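Local coordinates for protein FmtA (Staphylococcus aureus, PDB 5ZH8) that hydrolyses the ester bonds that hold D-alanine on wall teichoic acid and lipoteichoic acid, and affects methicillin resistance and cell-wall structure, at residues A[73-78]-A[381-386]; A[78-83]-A[100-105]; A[298-303]-A[358-363]. One frame throughout, in Å; residues are numbered along the deposited sequence.

Contact 1 of 3, residues A[73-78]-A[381-386]; sequences DPKYKK and DILKQN
Lys75, in the first turn of helix 74-85, and Ile382, in the C-terminal part of helix 371-382, bring the two backbones within 6.3 Å at their CA atoms, near enough for side chains to pack against main chain. Ile382 makes most of the contact. Its CG2 lies 3.4 Å from the carbonyl oxygen O of Lys75, while CD1 reaches on to the backbone at Lys78, 3.9 Å from O of that residue. With CG1 beside the backbone N (chi1 -60°) and CG2 beside the carbonyl carbon, both branches of the isoleucine face the same helical turn. The methylenes of Lys78 lie obliquely over this side chain, CD of Lys78 standing 4.0 Å from CG2 of Ile382 on the more exposed side.

Toward the sheet, Leu383 sends CD2 to the aliphatic part of Lys75, where CD of Lys75 is 3.9 Å away and the two chains meet at about a right angle. A bend at chi3 (-44°) turns the ammonium of Lys75 away from that methyl toward Glu96, its salt-bridge partner, and the hydroxyl of Tyr359. Beyond Leu383, NE2 of Gln385 donates a nearly straight 2.9 Å bond to O of Leu383, from above the carbonyl plane. An N-terminal and a C-terminal helix of the catalytic fold packed side by side on one face of the antiparallel sheet are characteristic of the beta-lactamase and penicillin-binding protein fold.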
loop_
_atom_site.group_PDB
_atom_site.type_symbol
_atom_site.label_atom_id
_atom_site.label_comp_id
_atom_site.label_asym_id
_atom_site.label_seq_id
_atom_site.Cartn_x
_atom_site.Cartn_y
_atom_site.Cartn_z
ATOM N N ASP A 73 15.646 -5.659 29.933
ATOM C CA ASP A 73 14.779 -6.806 29.666
ATOM C C ASP A 73 14.963 -7.265 28.213
ATOM O O ASP A 73 14.480 -6.597 27.292
ATOM C CB ASP A 73 13.319 -6.436 29.928
ATOM C CG ASP A 73 12.372 -7.631 29.805
ATOM O OD1 ASP A 73 12.824 -8.734 29.442
ATOM O OD2 ASP A 73 11.174 -7.476 30.090
ATOM N N PRO A 74 15.660 -8.402 27.998
ATOM C CA PRO A 74 16.007 -8.899 26.659
ATOM C C PRO A 74 14.888 -8.850 25.621
ATOM O O PRO A 74 15.167 -8.537 24.467
ATOM C CB PRO A 74 16.407 -10.349 26.917
ATOM C CG PRO A 74 16.928 -10.341 28.301
ATOM C CD PRO A 74 16.219 -9.261 29.054
ATOM N N LYS A 75 13.653 -9.158 26.023
ATOM C CA LYS A 75 12.501 -9.092 25.115
ATOM C C LYS A 75 12.408 -7.733 24.437
ATOM O O LYS A 75 12.369 -7.641 23.215
ATOM C CB LYS A 75 11.189 -9.277 25.870
ATOM C CG LYS A 75 10.932 -10.650 26.451
ATOM C CD LYS A 75 9.568 -10.715 27.120
ATOM C CE LYS A 75 9.261 -9.499 27.986
ATOM N NZ LYS A 75 8.182 -9.759 28.974
ATOM N N TYR A 76 12.351 -6.688 25.262
ATOM C CA TYR A 76 12.100 -5.329 24.802
ATOM C C TYR A 76 13.321 -4.727 24.133
ATOM O O TYR A 76 13.187 -3.915 23.216
ATOM C CB TYR A 76 11.634 -4.448 25.961
ATOM C CG TYR A 76 10.332 -4.931 26.546
ATOM C CD1 TYR A 76 9.167 -4.938 25.780
ATOM C CD2 TYR A 76 10.261 -5.402 27.850
ATOM C CE1 TYR A 76 7.973 -5.393 26.305
ATOM C CE2 TYR A 76 9.065 -5.847 28.384
ATOM C CZ TYR A 76 7.927 -5.844 27.606
ATOM O OH TYR A 76 6.737 -6.301 28.125
ATOM N N LYS A 77 14.505 -5.128 24.586
ATOM C CA LYS A 77 15.735 -4.722 23.929
ATOM C C LYS A 77 15.764 -5.233 22.489
ATOM O O LYS A 77 16.162 -4.517 21.567
ATOM C CB LYS A 77 16.943 -5.251 24.688
ATOM C CG LYS A 77 18.258 -4.785 24.092
ATOM C CD LYS A 77 19.444 -5.097 24.990
ATOM C CE LYS A 77 20.755 -4.744 24.304
ATOM N NZ LYS A 77 20.737 -3.385 23.679
ATOM N N LYS A 78 15.328 -6.480 22.325
ATOM C CA LYS A 78 15.272 -7.142 21.028
ATOM C C LYS A 78 14.283 -6.423 20.117
ATOM O O LYS A 78 14.531 -6.258 18.932
ATOM C CB LYS A 78 14.850 -8.603 21.217
ATOM C CG LYS A 78 15.502 -9.607 20.281
ATOM C CD LYS A 78 14.978 -11.018 20.566
ATOM C CE LYS A 78 16.073 -12.091 20.717
ATOM N NZ LYS A 78 16.531 -12.731 19.451
ATOM N N ASP A 381 7.645 -14.054 17.226
ATOM C CA ASP A 381 9.057 -14.422 17.289
ATOM C C ASP A 381 9.719 -13.960 18.583
ATOM O O ASP A 381 10.351 -14.759 19.276
ATOM C CB ASP A 381 9.824 -13.913 16.061
ATOM C CG ASP A 381 9.294 -14.500 14.753
ATOM O OD1 ASP A 381 8.704 -15.604 14.779
ATOM O OD2 ASP A 381 9.467 -13.860 13.694
ATOM N N ILE A 382 9.568 -12.686 18.928
ATOM C CA ILE A 382 10.277 -12.148 20.085
ATOM C C ILE A 382 9.554 -12.477 21.390
ATOM O O ILE A 382 10.151 -13.051 22.297
ATOM C CB ILE A 382 10.510 -10.634 19.960
ATOM C CG1 ILE A 382 11.356 -10.344 18.712
ATOM C CG2 ILE A 382 11.189 -10.108 21.213
ATOM C CD1 ILE A 382 11.626 -8.870 18.451
ATOM N N LEU A 383 8.276 -12.121 21.481
ATOM C CA LEU A 383 7.485 -12.397 22.685
ATOM C C LEU A 383 6.979 -13.840 22.779
ATOM O O LEU A 383 6.469 -14.237 23.820
ATOM C CB LEU A 383 6.301 -11.430 22.781
ATOM C CG LEU A 383 6.649 -9.936 22.825
ATOM C CD1 LEU A 383 5.369 -9.121 22.866
ATOM C CD2 LEU A 383 7.528 -9.595 24.010
ATOM N N LYS A 384 7.106 -14.605 21.693
ATOM C CA LYS A 384 6.804 -16.049 21.673
ATOM C C LYS A 384 5.367 -16.379 22.102
ATOM O O LYS A 384 5.137 -17.281 22.915
ATOM C CB LYS A 384 7.823 -16.819 22.513
ATOM C CG LYS A 384 9.236 -16.660 22.009
ATOM C CD LYS A 384 10.235 -17.394 22.895
ATOM C CE LYS A 384 10.456 -16.684 24.228
ATOM N NZ LYS A 384 11.746 -17.088 24.875
ATOM N N GLN A 385 4.411 -15.647 21.533
ATOM C CA GLN A 385 2.990 -15.812 21.859
ATOM C C GLN A 385 2.211 -16.591 20.805
ATOM O O GLN A 385 0.986 -16.570 20.796
ATOM C CB GLN A 385 2.345 -14.439 22.062
ATOM C CG GLN A 385 2.956 -13.660 23.205
ATOM C CD GLN A 385 2.813 -14.388 24.524
ATOM O OE1 GLN A 385 1.715 -14.524 25.048
ATOM N NE2 GLN A 385 3.924 -14.866 25.060
ATOM N N ASN A 386 2.917 -17.274 19.914
ATOM C CA ASN A 386 2.255 -18.084 18.917
ATOM C C ASN A 386 1.772 -19.372 19.591
ATOM O O ASN A 386 2.452 -20.391 19.589
ATOM C CB ASN A 386 3.197 -18.373 17.750
ATOM C CG ASN A 386 2.499 -19.075 16.603
ATOM O OD1 ASN A 386 1.289 -18.924 16.410
ATOM N ND2 ASN A 386 3.255 -19.852 15.837
#

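Contact 2 of 3, residues A[78-83]-A[100-105]; sequences KIDKYL and LKMSKG
Met102 of strand 99-106 and Ile79 of helix 74-85 form the apolar half of a contact whose other half is ionic. The helix runs almost along the strand, at 16° between their N-to-C directions, with the short axes 11.0 Å apart at closest approach, a separation bridged by side chains.

The tighter packing belongs to Met102. CG is anti to the backbone N (chi1 -171°), the start of an extended chain that brings the thioether across to the helix. SD passes 4.1 Å from CG2 of Ile79, the two chains lying side by side and pointing opposite ways, and the terminal CE comes to rest 3.9 Å from CB of Asp80. Ile94, Ile378 and Ile382 also pack on Ile79, and Tyr69 lies against Met102, which continues the hydrophobic layer over the sheet.

Lys104, two residues along the strand on the same side, makes the less enclosed part of the contact. Though only partly exposed, it belongs to the more solvent-accessible side, whereas Asp80 is buried. The extended chain of Lys104 brings NZ to OD1 of Asp80 at 2.7 Å, forming a salt bridge in which NZ approaches OD1 from above the carboxylate plane, 35° out of it. The same OD1 is hydrogen-bonded to the hydroxyl of Tyr106, its strongest polar partner, with Gln84 adding a weak bond. This buried charge is thus compensated by a cation and a phenol, an environment likely to favour the ionised carboxylate.

Where the strand enters the contact, Lys101 and Met102 together face Ile94 in a classic beta bulge. The whole is an alpha/beta layer in which helix 74-85 lies over strand 99-106, next to the short edge strand 68-69 of the antiparallel sheet, as in serine beta-lactamases.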
loop_
_atom_site.group_PDB
_atom_site.type_symbol
_atom_site.label_atom_id
_atom_site.label_comp_id
_atom_site.label_asym_id
_atom_site.label_seq_id
_atom_site.Cartn_x
_atom_site.Cartn_y
_atom_site.Cartn_z
ATOM N N LYS A 78 15.328 -6.480 22.325
ATOM C CA LYS A 78 15.272 -7.142 21.028
ATOM C C LYS A 78 14.283 -6.423 20.117
ATOM O O LYS A 78 14.531 -6.258 18.932
ATOM C CB LYS A 78 14.850 -8.603 21.217
ATOM C CG LYS A 78 15.502 -9.607 20.281
ATOM C CD LYS A 78 14.978 -11.018 20.566
ATOM C CE LYS A 78 16.073 -12.091 20.717
ATOM N NZ LYS A 78 16.531 -12.731 19.451
ATOM N N ILE A 79 13.155 -6.006 20.686
ATOM C CA ILE A 79 12.105 -5.310 19.942
ATOM C C ILE A 79 12.621 -3.946 19.486
ATOM O O ILE A 79 12.536 -3.605 18.309
ATOM C CB ILE A 79 10.825 -5.126 20.797
ATOM C CG1 ILE A 79 10.163 -6.482 21.074
ATOM C CG2 ILE A 79 9.834 -4.204 20.103
ATOM C CD1 ILE A 79 9.192 -6.480 22.242
ATOM N N ASP A 80 13.155 -3.179 20.427
ATOM C CA ASP A 80 13.699 -1.872 20.135
ATOM C C ASP A 80 14.759 -1.960 19.045
ATOM O O ASP A 80 14.754 -1.187 18.079
ATOM C CB ASP A 80 14.304 -1.265 21.405
ATOM C CG ASP A 80 14.958 0.072 21.157
ATOM O OD1 ASP A 80 14.238 1.071 20.916
ATOM O OD2 ASP A 80 16.198 0.109 21.188
ATOM N N LYS A 81 15.661 -2.918 19.208
ATOM C CA LYS A 81 16.745 -3.109 18.260
ATOM C C LYS A 81 16.204 -3.432 16.878
ATOM O O LYS A 81 16.713 -2.951 15.869
ATOM C CB LYS A 81 17.663 -4.229 18.741
ATOM C CG LYS A 81 18.927 -4.373 17.931
ATOM C CD LYS A 81 19.920 -5.261 18.656
ATOM C CE LYS A 81 21.318 -5.118 18.075
ATOM N NZ LYS A 81 21.938 -3.776 18.324
ATOM N N TYR A 82 15.171 -4.258 16.838
ATOM C CA TYR A 82 14.527 -4.611 15.582
ATOM C C TYR A 82 13.891 -3.384 14.951
ATOM O O TYR A 82 14.105 -3.120 13.772
ATOM C CB TYR A 82 13.481 -5.709 15.778
ATOM C CG TYR A 82 12.490 -5.743 14.661
ATOM C CD1 TYR A 82 12.896 -6.028 13.372
ATOM C CD2 TYR A 82 11.151 -5.456 14.885
ATOM C CE1 TYR A 82 12.003 -6.036 12.326
ATOM C CE2 TYR A 82 10.232 -5.471 13.846
ATOM C CZ TYR A 82 10.666 -5.750 12.569
ATOM O OH TYR A 82 9.758 -5.763 11.543
ATOM N N LEU A 83 13.121 -2.634 15.732
ATOM C CA LEU A 83 12.440 -1.437 15.221
ATOM C C LEU A 83 13.415 -0.386 14.713
ATOM O O LEU A 83 13.151 0.259 13.698
ATOM C CB LEU A 83 11.530 -0.823 16.284
ATOM C CG LEU A 83 10.308 -1.656 16.668
ATOM C CD1 LEU A 83 9.515 -0.923 17.736
ATOM C CD2 LEU A 83 9.440 -1.959 15.458
ATOM N N LEU A 100 2.045 -1.022 31.425
ATOM C CA LEU A 100 2.791 -0.491 30.294
ATOM C C LEU A 100 4.271 -0.769 30.501
ATOM O O LEU A 100 4.886 -0.179 31.377
ATOM C CB LEU A 100 2.547 1.013 30.160
ATOM C CG LEU A 100 3.211 1.754 28.995
ATOM C CD1 LEU A 100 2.656 1.301 27.658
ATOM C CD2 LEU A 100 2.996 3.246 29.151
ATOM N N LYS A 101 4.825 -1.685 29.708
ATOM C CA LYS A 101 6.239 -2.060 29.803
ATOM C C LYS A 101 7.103 -1.429 28.705
ATOM O O LYS A 101 8.332 -1.413 28.812
ATOM C CB LYS A 101 6.399 -3.574 29.713
ATOM C CG LYS A 101 5.553 -4.378 30.684
ATOM C CD LYS A 101 5.909 -4.170 32.144
ATOM C CE LYS A 101 7.294 -4.691 32.457
ATOM N NZ LYS A 101 7.470 -4.803 33.932
ATOM N N MET A 102 6.471 -0.946 27.639
ATOM C CA MET A 102 7.192 -0.282 26.566
ATOM C C MET A 102 6.309 0.744 25.873
ATOM O O MET A 102 5.159 0.462 25.551
ATOM C CB MET A 102 7.712 -1.297 25.541
ATOM C CG MET A 102 8.665 -0.695 24.513
ATOM S SD MET A 102 9.483 -1.925 23.495
ATOM C CE MET A 102 10.593 -0.871 22.564
ATOM N N SER A 103 6.869 1.926 25.640
ATOM C CA SER A 103 6.194 3.004 24.933
ATOM C C SER A 103 7.273 3.882 24.334
ATOM O O SER A 103 8.019 4.528 25.071
ATOM C CB SER A 103 5.319 3.820 25.886
ATOM O OG SER A 103 4.601 4.823 25.192
ATOM N N LYS A 104 7.377 3.891 23.007
ATOM C CA LYS A 104 8.483 4.581 22.347
ATOM C C LYS A 104 8.156 4.965 20.910
ATOM O O LYS A 104 7.523 4.205 20.179
ATOM C CB LYS A 104 9.739 3.698 22.383
ATOM C CG LYS A 104 10.999 4.394 21.913
ATOM C CD LYS A 104 12.237 3.560 22.213
ATOM C CE LYS A 104 13.506 4.299 21.801
ATOM N NZ LYS A 104 14.738 3.475 21.980
ATOM N N GLY A 105 8.597 6.159 20.523
ATOM C CA GLY A 105 8.428 6.669 19.166
ATOM C C GLY A 105 9.719 6.553 18.377
ATOM O O GLY A 105 10.810 6.662 18.939
#

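Contact 3 of 3, residues A[298-303]-A[358-363]; sequences LITQIQ and KYVVVL
Val360, on strand 359-365, directs both methyls at helix 292-303 and is the centre of the contact. CG1 meets CD1 of Ile299 at 4.1 Å, and CG2 meets CG2 of Thr300 at 3.8 Å, each pair of side chains meeting at a slant. With CG1 of the valine anti to the backbone N (chi1 -176°) and CG2 beside it, CG1 meets Ile299 alone, while CG2 is shared by Ile299, Thr300 and Gln303. Gln303 completes this first shell by running alongside Val360 in the opposite direction, its OE1 3.9 Å from CG2 of the valine.

The next shell fixes these groups. Thr300 holds OG1 between the backbone N and the carbonyl carbon (chi1 54°), where the hydroxyl is hydrogen-bonded to O of Gly296 one turn earlier in the helix, leaving its methyl for Val360. Gln303 is held at its amide nitrogen, NE2 bonding to the carbonyl oxygen of Asn356 just ahead of the strand. Ile299 also touches Val353 and Tyr355 of the adjoining strand 349-355, and Tyr95 of strand 90-96 touches Thr300.

The helix and strand run nearly antiparallel, at 154°, with short axes 9.6 Å apart. Val360 is itself bonded through its backbone to Tyr95, so the strand is secured by the sheet. The chemistry implies that association here rests on dispersion and burial of methyl groups, while OG1 of Thr300 and NE2 of Gln303 are engaged by main-chain carbonyls.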
loop_
_atom_site.group_PDB
_atom_site.type_symbol
_atom_site.label_atom_id
_atom_site.label_comp_id
_atom_site.label_asym_id
_atom_site.label_seq_id
_atom_site.Cartn_x
_atom_site.Cartn_y
_atom_site.Cartn_z
ATOM N N LEU A 298 -7.279 1.022 26.499
ATOM C CA LEU A 298 -8.655 0.654 26.157
ATOM C C LEU A 298 -8.889 -0.854 26.233
ATOM O O LEU A 298 -9.836 -1.310 26.862
ATOM C CB LEU A 298 -8.994 1.151 24.751
ATOM C CG LEU A 298 -10.292 0.657 24.121
ATOM C CD1 LEU A 298 -11.494 1.087 24.947
ATOM C CD2 LEU A 298 -10.375 1.162 22.689
ATOM N N ILE A 299 -8.026 -1.616 25.579
ATOM C CA ILE A 299 -8.178 -3.064 25.491
ATOM C C ILE A 299 -7.982 -3.748 26.842
ATOM O O ILE A 299 -8.746 -4.640 27.193
ATOM C CB ILE A 299 -7.209 -3.650 24.444
ATOM C CG1 ILE A 299 -7.675 -3.246 23.049
ATOM C CG2 ILE A 299 -7.122 -5.169 24.546
ATOM C CD1 ILE A 299 -6.565 -3.272 22.028
ATOM N N THR A 300 -6.969 -3.332 27.596
ATOM C CA THR A 300 -6.702 -3.939 28.897
ATOM C C THR A 300 -7.851 -3.698 29.874
ATOM O O THR A 300 -8.186 -4.571 30.672
ATOM C CB THR A 300 -5.413 -3.403 29.534
ATOM O OG1 THR A 300 -5.466 -1.973 29.595
ATOM C CG2 THR A 300 -4.203 -3.854 28.748
ATOM N N GLN A 301 -8.443 -2.508 29.814
ATOM C CA GLN A 301 -9.576 -2.178 30.676
ATOM C C GLN A 301 -10.843 -2.943 30.305
ATOM O O GLN A 301 -11.597 -3.351 31.188
ATOM C CB GLN A 301 -9.840 -0.683 30.659
ATOM C CG GLN A 301 -8.865 0.098 31.515
ATOM C CD GLN A 301 -9.231 1.561 31.584
ATOM O OE1 GLN A 301 -9.726 2.038 32.602
ATOM N NE2 GLN A 301 -9.011 2.279 30.489
ATOM N N ILE A 302 -11.073 -3.142 29.011
ATOM C CA ILE A 302 -12.180 -3.986 28.555
ATOM C C ILE A 302 -11.937 -5.428 29.007
ATOM O O ILE A 302 -12.849 -6.088 29.508
ATOM C CB ILE A 302 -12.380 -3.909 27.022
ATOM C CG1 ILE A 302 -12.889 -2.515 26.633
ATOM C CG2 ILE A 302 -13.371 -4.966 26.552
ATOM C CD1 ILE A 302 -12.688 -2.161 25.175
ATOM N N GLN A 303 -10.701 -5.897 28.854
ATOM C CA GLN A 303 -10.307 -7.220 29.324
ATOM C C GLN A 303 -10.565 -7.382 30.817
ATOM O O GLN A 303 -10.876 -8.480 31.277
ATOM C CB GLN A 303 -8.830 -7.495 29.017
ATOM C CG GLN A 303 -8.565 -7.967 27.594
ATOM C CD GLN A 303 -7.098 -8.237 27.337
ATOM O OE1 GLN A 303 -6.245 -7.385 27.594
ATOM N NE2 GLN A 303 -6.793 -9.420 26.826
ATOM N N LYS A 358 -1.939 -11.779 28.137
ATOM C CA LYS A 358 -0.686 -11.301 28.729
ATOM C C LYS A 358 -0.191 -10.011 28.067
ATOM O O LYS A 358 0.110 -9.035 28.752
ATOM C CB LYS A 358 0.403 -12.370 28.640
ATOM C CG LYS A 358 1.602 -12.081 29.532
ATOM C CD LYS A 358 2.683 -13.134 29.391
ATOM C CE LYS A 358 3.913 -12.810 30.226
ATOM N NZ LYS A 358 5.062 -13.703 29.891
ATOM N N TYR A 359 -0.101 -10.014 26.743
ATOM C CA TYR A 359 0.436 -8.878 26.009
ATOM C C TYR A 359 -0.622 -8.150 25.192
ATOM O O TYR A 359 -1.478 -8.778 24.572
ATOM C CB TYR A 359 1.551 -9.336 25.066
ATOM C CG TYR A 359 2.787 -9.824 25.772
ATOM C CD1 TYR A 359 3.654 -8.933 26.385
ATOM C CD2 TYR A 359 3.086 -11.180 25.833
ATOM C CE1 TYR A 359 4.790 -9.376 27.034
ATOM C CE2 TYR A 359 4.221 -11.634 26.479
ATOM C CZ TYR A 359 5.073 -10.728 27.072
ATOM O OH TYR A 359 6.202 -11.172 27.714
ATOM N N VAL A 360 -0.552 -6.823 25.192
ATOM C CA VAL A 360 -1.229 -6.022 24.178
ATOM C C VAL A 360 -0.152 -5.247 23.445
ATOM O O VAL A 360 0.530 -4.418 24.038
ATOM C CB VAL A 360 -2.267 -5.041 24.773
ATOM C CG1 VAL A 360 -2.995 -4.301 23.655
ATOM C CG2 VAL A 360 -3.255 -5.779 25.663
ATOM N N VAL A 361 0.005 -5.546 22.161
ATOM C CA VAL A 361 1.034 -4.931 21.330
ATOM C C VAL A 361 0.352 -4.012 20.335
ATOM O O VAL A 361 -0.430 -4.468 19.508
ATOM C CB VAL A 361 1.864 -5.992 20.568
ATOM C CG1 VAL A 361 3.022 -5.339 19.826
ATOM C CG2 VAL A 361 2.364 -7.062 21.523
ATOM N N VAL A 362 0.649 -2.719 20.434
ATOM C CA VAL A 362 0.073 -1.706 19.551
ATOM C C VAL A 362 1.205 -1.089 18.750
ATOM O O VAL A 362 2.139 -0.532 19.330
ATOM C CB VAL A 362 -0.650 -0.587 20.346
ATOM C CG1 VAL A 362 -1.401 0.352 19.400
ATOM C CG2 VAL A 362 -1.583 -1.178 21.395
ATOM N N LEU A 363 1.124 -1.195 17.426
ATOM C CA LEU A 363 2.179 -0.713 16.546
ATOM C C LEU A 363 1.595 0.251 15.522
ATOM O O LEU A 363 0.770 -0.135 14.690
ATOM C CB LEU A 363 2.864 -1.890 15.852
ATOM C CG LEU A 363 4.261 -1.618 15.285
ATOM C CD1 LEU A 363 5.245 -1.335 16.413
ATOM C CD2 LEU A 363 4.750 -2.774 14.424
#

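The three contacts illustrate how one antiparallel sheet is sandwiched between helices. Contact 3 is buried, its centre about 13 Å from the centre of the chain, and is almost purely apolar; contacts 1 and 2 lie farther out, their centres about 25 and 22 Å from the same point, and bring in lysines. Contact 2 is nevertheless buried and contains a salt bridge, whereas contact 1 is only partly buried. Helix 74-85 serves both outer contacts, which share Lys78 and touch where Tyr76 packs against Met102. Strand 359-365 connects contact 3 to contact 1 through Val361, touched by Leu383. Contacts 2 and 3 reach the same sheet without touching.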